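Local coordinates for protein endo-b-1,4-glucanase (Nasutitermes takasagoensis, PDB 1KS8) that probably hydrolyses internal beta-1,4-glucosidic linkages in cellulose, lichenin and cereal beta-glucans, as a family 9 endoglucanase with an (alpha/alpha)6 fold, at residues Ala106-Ser109 / Gln110-Tyr114; Lys141-Thr144 / Ser145-Gly148; Ser149-Ala152 / Gly153-Ala157. All coordinates share one frame; numbering follows the deposited sequence.

Contact 1: residues Ala106-Ser109 / Gln110-Tyr114; sequences AHTS and QNEFY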
ATOM      1  N   ALA A 106       9.113 -14.385   5.426  1.00  8.98           N
ATOM      2  CA  ALA A 106       9.908 -14.179   4.221  1.00  7.90           C
ATOM      3  C   ALA A 106      11.371 -13.868   4.526  1.00  8.26           C
ATOM      4  O   ALA A 106      12.242 -14.051   3.675  1.00  8.21           O
ATOM      5  CB  ALA A 106       9.290 -13.062   3.378  1.00  8.69           C
ATOM      6  N   HIS A 107      11.635 -13.389   5.736  1.00  8.20           N
ATOM      7  CA  HIS A 107      12.998 -13.076   6.158  1.00  9.22           C
ATOM      8  C   HIS A 107      13.576 -14.380   6.702  1.00  9.62           C
ATOM      9  O   HIS A 107      13.707 -14.563   7.915  1.00  9.53           O
ATOM     10  CB  HIS A 107      12.973 -12.021   7.259  1.00  8.98           C
ATOM     11  CG  HIS A 107      14.319 -11.455   7.583  1.00  9.52           C
ATOM     12  ND1 HIS A 107      14.616 -10.897   8.807  1.00 11.05           N
ATOM     13  CD2 HIS A 107      15.444 -11.348   6.837  1.00  9.90           C
ATOM     14  CE1 HIS A 107      15.866 -10.472   8.802  1.00  9.55           C
ATOM     15  NE2 HIS A 107      16.392 -10.733   7.620  1.00  9.67           N
ATOM     16  N   THR A 108      13.922 -15.276   5.787  1.00  9.59           N
ATOM     17  CA  THR A 108      14.432 -16.598   6.134  1.00  9.46           C
ATOM     18  C   THR A 108      15.826 -16.651   6.756  1.00 12.02           C
ATOM     19  O   THR A 108      16.151 -17.599   7.472  1.00 12.68           O
ATOM     20  CB  THR A 108      14.369 -17.512   4.897  1.00 10.44           C
ATOM     21  OG1 THR A 108      14.892 -16.813   3.763  1.00 11.27           O
ATOM     22  CG2 THR A 108      12.925 -17.901   4.606  1.00  9.68           C
ATOM     23  N   SER A 109      16.649 -15.649   6.477  1.00 12.08           N
ATOM     24  CA  SER A 109      17.988 -15.570   7.048  1.00 12.57           C
ATOM     25  C   SER A 109      18.271 -14.081   7.184  1.00 12.76           C
ATOM     26  O   SER A 109      17.617 -13.272   6.534  1.00 12.11           O
ATOM     27  CB  SER A 109      19.021 -16.229   6.133  1.00 14.31           C
ATOM     28  OG  SER A 109      20.244 -16.416   6.827  1.00 19.28           O
ATOM     29  N   GLN A 110      19.234 -13.707   8.019  1.00 12.49           N
ATOM     30  CA  GLN A 110      19.521 -12.291   8.214  1.00 12.80           C
ATOM     31  C   GLN A 110      19.687 -11.509   6.911  1.00 11.87           C
ATOM     32  O   GLN A 110      19.160 -10.400   6.784  1.00 13.70           O
ATOM     33  CB  GLN A 110      20.749 -12.119   9.112  1.00 13.74           C
ATOM     34  CG  GLN A 110      20.471 -12.444  10.582  1.00 16.19           C
ATOM     35  CD  GLN A 110      20.315 -13.935  10.854  1.00 15.89           C
ATOM     36  OE1 GLN A 110      19.720 -14.334  11.859  1.00 18.25           O
ATOM     37  NE2 GLN A 110      20.863 -14.760   9.972  1.00 15.44           N
ATOM     38  N   ASN A 111      20.401 -12.082   5.947  1.00 10.83           N
ATOM     39  CA  ASN A 111      20.613 -11.423   4.664  1.00 12.07           C
ATOM     40  C   ASN A 111      19.931 -12.145   3.506  1.00 11.41           C
ATOM     41  O   ASN A 111      20.464 -12.207   2.400  1.00 11.87           O
ATOM     42  CB  ASN A 111      22.110 -11.287   4.382  1.00 13.86           C
ATOM     43  CG  ASN A 111      22.804 -10.374   5.370  1.00 15.03           C
ATOM     44  OD1 ASN A 111      22.405  -9.224   5.550  1.00 16.56           O
ATOM     45  ND2 ASN A 111      23.847 -10.881   6.017  1.00 17.95           N
ATOM     46  N   GLU A 112      18.752 -12.700   3.772  1.00 10.54           N
ATOM     47  CA  GLU A 112      17.983 -13.400   2.749  1.00 10.71           C
ATOM     48  C   GLU A 112      16.530 -13.005   2.938  1.00  9.64           C
ATOM     49  O   GLU A 112      16.024 -12.992   4.058  1.00 11.47           O
ATOM     50  CB  GLU A 112      18.127 -14.917   2.889  1.00 10.70           C
ATOM     51  CG  GLU A 112      17.489 -15.692   1.739  1.00 12.29           C
ATOM     52  CD  GLU A 112      17.749 -17.183   1.817  1.00 12.85           C
ATOM     53  OE1 GLU A 112      17.021 -17.884   2.551  1.00 13.28           O
ATOM     54  OE2 GLU A 112      18.695 -17.650   1.149  1.00 14.36           O
ATOM     55  N   PHE A 113      15.859 -12.682   1.840  1.00  9.22           N
ATOM     56  CA  PHE A 113      14.469 -12.268   1.931  1.00  8.89           C
ATOM     57  C   PHE A 113      13.661 -12.673   0.707  1.00  8.21           C
ATOM     58  O   PHE A 113      14.040 -12.370  -0.427  1.00  9.13           O
ATOM     59  CB  PHE A 113      14.400 -10.748   2.104  1.00  8.84           C
ATOM     60  CG  PHE A 113      13.017 -10.234   2.350  1.00  9.55           C
ATOM     61  CD1 PHE A 113      12.394 -10.450   3.571  1.00  9.47           C
ATOM     62  CD2 PHE A 113      12.323  -9.561   1.350  1.00 10.27           C
ATOM     63  CE1 PHE A 113      11.096 -10.007   3.796  1.00  7.96           C
ATOM     64  CE2 PHE A 113      11.022  -9.112   1.564  1.00  9.16           C
ATOM     65  CZ  PHE A 113      10.407  -9.336   2.790  1.00  9.88           C
ATOM     66  N   TYR A 114      12.549 -13.363   0.931  1.00  7.27           N
ATOM     67  CA  TYR A 114      11.701 -13.753  -0.183  1.00  7.66           C
ATOM     68  C   TYR A 114      10.818 -12.580  -0.575  1.00  7.86           C
ATOM     69  O   TYR A 114      10.068 -12.045   0.245  1.00  8.56           O
ATOM     70  CB  TYR A 114      10.866 -14.986   0.168  1.00  8.37           C
ATOM     71  CG  TYR A 114      11.661 -16.259   0.017  1.00  7.77           C
ATOM     72  CD1 TYR A 114      12.543 -16.680   1.017  1.00  8.62           C
ATOM     73  CD2 TYR A 114      11.594 -17.003  -1.160  1.00  7.91           C
ATOM     74  CE1 TYR A 114      13.343 -17.813   0.837  1.00  8.71           C
ATOM     75  CE2 TYR A 114      12.385 -18.130  -1.347  1.00  8.26           C
ATOM     76  CZ  TYR A 114      13.257 -18.528  -0.348  1.00  8.27           C
ATOM     77  OH  TYR A 114      14.050 -19.634  -0.548  1.00  9.89           O
TER
HETATM   78  O   HOH W   1      22.183 -14.582   5.624  1.00 24.00           O
HETATM   79  O   HOH W   2      21.816 -17.518   9.589  1.00 28.70           O
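Thr108 and Glu112 meet across a type I beta turn, Ser109 to Glu112, which reverses the chain between helix 89-106 and strand 113-117. The hydroxyl OG1 of Thr108 donates to OE1 of Glu112 at 2.7 Å, and OE1 receives it on its anti lone pair, the one turned away from the other carboxylate oxygen. The torsions allow this: Thr108 sets OG1 between its backbone N and carbonyl carbon (chi1 46°), and Glu112 runs out extended through CB and CG. The same hydroxyl lies at the edge of the Tyr114 ring, in its plane, 3.5 Å from CE1. On the other side of the turn His107 closes a side-chain bond onto the backbone: its NE2 donates to Gln110 O at 2.9 Å and 171°, nearly straight. The acceptor lies in the imidazole plane, whereas the donor sits well above the carbonyl plane of Gln110. The ring is fixed at its second nitrogen too, since ND1 is hydrogen-bonded to ND1 of His180 on helix 171-190.

These side chains are positioned by the backbone behind them. Glu112 N donates to Ser109 O at 3.0 Å, closing the turn, and Tyr114 N donates to Ala106 O at 2.8 Å, tying the helix end to the strand. Ala106 O also takes a weak bond from Thr108 N, which closes an inverse gamma turn centred on His107. Phe113 reaches inward to Leu151 and Thr155 of helix 149-165, while the Tyr114 hydroxyl is bonded to Asp43 N. At the exposed end a water accepts from Asn111 N and also bonds Ser109 OG. At the helix end, CB of Ala106 lies 3.6 Å from CE1 of Phe113, approaching the ring obliquely.

Contact 2: residues Lys141-Thr144 / Ser145-Gly148; sequences KIDT and SRPG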
ATOM      1  N   LYS A 141      13.662 -14.969  -4.137  1.00  8.67           N
ATOM      2  CA  LYS A 141      14.299 -14.234  -3.058  1.00  9.35           C
ATOM      3  C   LYS A 141      15.474 -13.372  -3.494  1.00  8.74           C
ATOM      4  O   LYS A 141      15.996 -13.506  -4.605  1.00  9.69           O
ATOM      5  CB  LYS A 141      14.810 -15.224  -2.011  1.00 11.21           C
ATOM      6  CG  LYS A 141      15.955 -16.101  -2.520  1.00 12.04           C
ATOM      7  CD  LYS A 141      16.436 -17.081  -1.459  1.00 14.26           C
ATOM      8  CE  LYS A 141      17.713 -17.786  -1.890  1.00 18.78           C
ATOM      9  NZ  LYS A 141      17.541 -18.529  -3.164  1.00 22.82           N
ATOM     10  N   ILE A 142      15.865 -12.473  -2.601  1.00  8.63           N
ATOM     11  CA  ILE A 142      17.040 -11.650  -2.810  1.00  8.99           C
ATOM     12  C   ILE A 142      17.985 -12.136  -1.711  1.00 10.15           C
ATOM     13  O   ILE A 142      17.541 -12.649  -0.678  1.00  9.89           O
ATOM     14  CB  ILE A 142      16.769 -10.124  -2.640  1.00  8.68           C
ATOM     15  CG1 ILE A 142      16.027  -9.840  -1.334  1.00  9.03           C
ATOM     16  CG2 ILE A 142      15.991  -9.600  -3.840  1.00 10.34           C
ATOM     17  CD1 ILE A 142      15.883  -8.352  -1.033  1.00  9.36           C
ATOM     18  N   ASP A 143      19.284 -12.022  -1.954  1.00 10.52           N
ATOM     19  CA  ASP A 143      20.287 -12.438  -0.982  1.00 11.55           C
ATOM     20  C   ASP A 143      21.568 -11.657  -1.242  1.00 12.26           C
ATOM     21  O   ASP A 143      21.562 -10.705  -2.017  1.00 11.06           O
ATOM     22  CB  ASP A 143      20.542 -13.954  -1.056  1.00 13.03           C
ATOM     23  CG  ASP A 143      20.789 -14.449  -2.467  1.00 14.53           C
ATOM     24  OD1 ASP A 143      21.485 -13.759  -3.236  1.00 14.93           O
ATOM     25  OD2 ASP A 143      20.293 -15.548  -2.803  1.00 18.13           O
ATOM     26  N   THR A 144      22.667 -12.047  -0.606  1.00 12.81           N
ATOM     27  CA  THR A 144      23.916 -11.318  -0.795  1.00 13.99           C
ATOM     28  C   THR A 144      24.460 -11.332  -2.223  1.00 14.78           C
ATOM     29  O   THR A 144      25.152 -10.399  -2.625  1.00 15.98           O
ATOM     30  CB  THR A 144      25.014 -11.822   0.166  1.00 13.87           C
ATOM     31  OG1 THR A 144      25.224 -13.226  -0.030  1.00 15.75           O
ATOM     32  CG2 THR A 144      24.607 -11.565   1.611  1.00 14.13           C
ATOM     33  N   SER A 145      24.143 -12.371  -2.990  1.00 14.56           N
ATOM     34  CA  SER A 145      24.620 -12.462  -4.370  1.00 15.93           C
ATOM     35  C   SER A 145      23.659 -11.784  -5.344  1.00 15.81           C
ATOM     36  O   SER A 145      24.053 -11.355  -6.428  1.00 16.95           O
ATOM     37  CB  SER A 145      24.813 -13.928  -4.772  1.00 17.61           C
ATOM     38  OG  SER A 145      23.588 -14.636  -4.750  1.00 23.16           O
ATOM     39  N   ARG A 146      22.394 -11.697  -4.945  1.00 14.76           N
ATOM     40  CA  ARG A 146      21.348 -11.072  -5.753  1.00 14.40           C
ATOM     41  C   ARG A 146      20.589 -10.151  -4.807  1.00 13.57           C
ATOM     42  O   ARG A 146      19.535 -10.512  -4.287  1.00 11.98           O
ATOM     43  CB  ARG A 146      20.403 -12.143  -6.303  1.00 16.65           C
ATOM     44  CG  ARG A 146      21.048 -13.109  -7.280  1.00 21.74           C
ATOM     45  CD  ARG A 146      20.116 -14.274  -7.577  1.00 27.60           C
ATOM     46  NE  ARG A 146      20.541 -15.043  -8.743  1.00 33.32           N
ATOM     47  CZ  ARG A 146      20.517 -14.582  -9.990  1.00 35.64           C
ATOM     48  NH1 ARG A 146      20.087 -13.350 -10.235  1.00 36.95           N
ATOM     49  NH2 ARG A 146      20.917 -15.352 -10.992  1.00 37.29           N
ATOM     50  N   PRO A 147      21.116  -8.940  -4.580  1.00 12.28           N
ATOM     51  CA  PRO A 147      20.514  -7.948  -3.685  1.00 12.19           C
ATOM     52  C   PRO A 147      19.218  -7.271  -4.123  1.00 10.88           C
ATOM     53  O   PRO A 147      18.743  -7.448  -5.241  1.00 11.05           O
ATOM     54  CB  PRO A 147      21.646  -6.945  -3.487  1.00 13.71           C
ATOM     55  CG  PRO A 147      22.288  -6.934  -4.827  1.00 15.33           C
ATOM     56  CD  PRO A 147      22.359  -8.413  -5.176  1.00 12.82           C
ATOM     57  N   GLY A 148      18.661  -6.491  -3.205  1.00 10.17           N
ATOM     58  CA  GLY A 148      17.431  -5.768  -3.471  1.00 10.36           C
ATOM     59  C   GLY A 148      17.244  -4.727  -2.387  1.00  9.51           C
ATOM     60  O   GLY A 148      16.412  -4.891  -1.495  1.00  9.70           O
TER
HETATM   61  O   HOH W   3      21.009 -16.877  -5.070  1.00 38.36           O
HETATM   62  O   HOH W   4      23.977 -15.172  -1.550  1.00 27.21           O
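Asp143 gathers the donors of a tight turn onto one carboxylate oxygen. Its OD1 accepts from Arg146 N at 2.8 Å, met nearly along the C-O axis, and from the Ser145 hydroxyl OG at 2.7 Å, which arrives from above the carboxylate plane. A weak third bond comes from Ser145 N at 3.0 Å, bent to 129° at the hydrogen; linking an Asp side chain to the amide two residues on, it is the bond of an Asx turn. CG of Asp143 stands between its own N and carbonyl carbon (chi1 49°), which folds OD1 back over these amides.

The backbone adds its own bonds. Asp143 N donates to Arg146 O at 2.8 Å, and Arg146 N gives a second, weak bond to Asp143 O. Thus the Arg146 amide is served mainly by the side chain. The other carboxylate oxygen, OD2, accepts a hydrogen bond from a water at 2.7 Å. A different water bonds Thr144 OG1 and weakly accepts from Ser145 N. Although opposite in charge, the Arg146 guanidinium and Asp143 carboxylate are not in contact.

Ile142 brings CD1 to 3.5 Å from Gly148 O. Gly148 is the N-cap of helix 149-165, so the turn carries the chain from edge strand 139-142 into that helix, with Pro147 O bonded to Ser198 OG of helix 195-198.

Contact 3: residues Ser149-Ala152 / Gly153-Ala157; sequences SDLA and GETAA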
ATOM      1  N   SER A 149      18.030  -3.654  -2.468  1.00 10.05           N
ATOM      2  CA  SER A 149      17.983  -2.578  -1.484  1.00  9.78           C
ATOM      3  C   SER A 149      16.610  -1.938  -1.356  1.00  9.49           C
ATOM      4  O   SER A 149      16.201  -1.563  -0.257  1.00  9.78           O
ATOM      5  CB  SER A 149      19.005  -1.496  -1.835  1.00 10.44           C
ATOM      6  OG  SER A 149      20.305  -2.046  -1.933  1.00 11.45           O
ATOM      7  N   ASP A 150      15.905  -1.796  -2.474  1.00  9.30           N
ATOM      8  CA  ASP A 150      14.580  -1.196  -2.430  1.00  9.57           C
ATOM      9  C   ASP A 150      13.568  -2.091  -1.720  1.00  9.10           C
ATOM     10  O   ASP A 150      12.824  -1.627  -0.856  1.00  9.46           O
ATOM     11  CB  ASP A 150      14.081  -0.827  -3.841  1.00  9.65           C
ATOM     12  CG  ASP A 150      14.476  -1.839  -4.913  1.00 10.82           C
ATOM     13  OD1 ASP A 150      14.975  -2.939  -4.597  1.00 10.09           O
ATOM     14  OD2 ASP A 150      14.268  -1.519  -6.104  1.00 13.98           O
ATOM     15  N   LEU A 151      13.556  -3.374  -2.070  1.00  9.14           N
ATOM     16  CA  LEU A 151      12.637  -4.323  -1.452  1.00  9.15           C
ATOM     17  C   LEU A 151      12.949  -4.512   0.031  1.00  8.72           C
ATOM     18  O   LEU A 151      12.053  -4.449   0.873  1.00  8.98           O
ATOM     19  CB  LEU A 151      12.717  -5.671  -2.165  1.00  9.14           C
ATOM     20  CG  LEU A 151      11.930  -6.828  -1.541  1.00  8.04           C
ATOM     21  CD1 LEU A 151      10.440  -6.522  -1.554  1.00  8.84           C
ATOM     22  CD2 LEU A 151      12.223  -8.103  -2.316  1.00  9.04           C
ATOM     23  N   ALA A 152      14.221  -4.750   0.344  1.00  9.61           N
ATOM     24  CA  ALA A 152      14.636  -4.944   1.730  1.00  9.11           C
ATOM     25  C   ALA A 152      14.414  -3.664   2.534  1.00  9.39           C
ATOM     26  O   ALA A 152      13.998  -3.708   3.694  1.00  9.43           O
ATOM     27  CB  ALA A 152      16.108  -5.350   1.784  1.00 10.14           C
ATOM     28  N   GLY A 153      14.692  -2.525   1.905  1.00  9.05           N
ATOM     29  CA  GLY A 153      14.512  -1.246   2.565  1.00  9.95           C
ATOM     30  C   GLY A 153      13.062  -0.931   2.889  1.00  9.26           C
ATOM     31  O   GLY A 153      12.748  -0.513   4.003  1.00  8.97           O
ATOM     32  N   GLU A 154      12.166  -1.129   1.925  1.00  9.64           N
ATOM     33  CA  GLU A 154      10.759  -0.842   2.174  1.00  9.08           C
ATOM     34  C   GLU A 154      10.217  -1.782   3.237  1.00  8.01           C
ATOM     35  O   GLU A 154       9.404  -1.385   4.067  1.00  8.56           O
ATOM     36  CB  GLU A 154       9.933  -0.983   0.894  1.00  8.81           C
ATOM     37  CG  GLU A 154       8.490  -0.497   1.042  1.00  9.52           C
ATOM     38  CD  GLU A 154       8.407   0.972   1.426  1.00 10.29           C
ATOM     39  OE1 GLU A 154       9.046   1.797   0.738  1.00 12.25           O
ATOM     40  OE2 GLU A 154       7.708   1.307   2.408  1.00  8.98           O
ATOM     41  N   THR A 155      10.670  -3.032   3.214  1.00  8.05           N
ATOM     42  CA  THR A 155      10.215  -4.000   4.202  1.00  7.48           C
ATOM     43  C   THR A 155      10.731  -3.612   5.587  1.00  7.59           C
ATOM     44  O   THR A 155      10.011  -3.733   6.578  1.00  8.44           O
ATOM     45  CB  THR A 155      10.671  -5.425   3.833  1.00  7.50           C
ATOM     46  OG1 THR A 155      10.190  -5.743   2.519  1.00  7.29           O
ATOM     47  CG2 THR A 155      10.105  -6.441   4.821  1.00  8.90           C
ATOM     48  N   ALA A 156      11.970  -3.131   5.655  1.00  8.09           N
ATOM     49  CA  ALA A 156      12.531  -2.704   6.933  1.00  8.48           C
ATOM     50  C   ALA A 156      11.707  -1.527   7.468  1.00  8.14           C
ATOM     51  O   ALA A 156      11.436  -1.435   8.667  1.00  8.39           O
ATOM     52  CB  ALA A 156      13.983  -2.292   6.755  1.00  9.01           C
ATOM     53  N   ALA A 157      11.305  -0.631   6.570  1.00  8.93           N
ATOM     54  CA  ALA A 157      10.502   0.524   6.953  1.00  8.52           C
ATOM     55  C   ALA A 157       9.150   0.073   7.496  1.00  7.72           C
ATOM     56  O   ALA A 157       8.683   0.575   8.518  1.00  8.61           O
ATOM     57  CB  ALA A 157      10.300   1.445   5.753  1.00  8.42           C
TER
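The peptide carbonyl of Leu151 is approached on both faces by Thr155, one turn further along helix 149-165. Thr155 N donates to Leu151 O at 3.1 Å and OG1 donates to it at 2.8 Å; the two come from opposite sides of the carbonyl plane, each tilted about 30° from it or slightly less. With OG1 beside its own backbone N (chi1 -57°), the buried hydroxyl is satisfied within the helix. The carboxylate of Asp150 is met by Leu151 N, 2.9 Å from OD1, on the anti side and 33° out of plane; OD1 is also hydrogen-bonded to Tyr195 N, and OD2 to Ser208 OG.

Regular helical bonds frame this pair, such as Glu154 N to Asp150 O at 2.9 Å. Beyond CB, which packs 3.4 Å from Asp150 O, the bent Glu154 chain leaves the helix: OE2 takes bonds from Thr70 and Trp217, and OE1 a salt bridge from Lys256, close to Glu214, a calcium ligand in a structure of this protein, though no calcium is bound here. Lys256 probably eases the closeness of the two carboxylates, one of which may be protonated at pH 2.5. The segment lies packed between helices 62-78, 171-190 and 212-226.

Overall arrangement
Along the chain the three contacts come in series: contact 1 turns from helix 89-106 into strand 113-117, contact 2 leaves strand 139-142, and contact 3 is the first two and a half turns of helix 149-165. Centres of contacts 1 and 2 are about 9 Å apart; contact 3 lies about 12 Å from each. The first two share a three-stranded antiparallel sheet, joined by a probable hydrogen bond from Ile142 N to Phe113 O (2.8 Å). Phe113 and Ile142 also meet Leu151, so one apolar cluster ties this small sheet to the helix. Contact 3 lies deepest, beside calcium ligands seen in another structure of the enzyme.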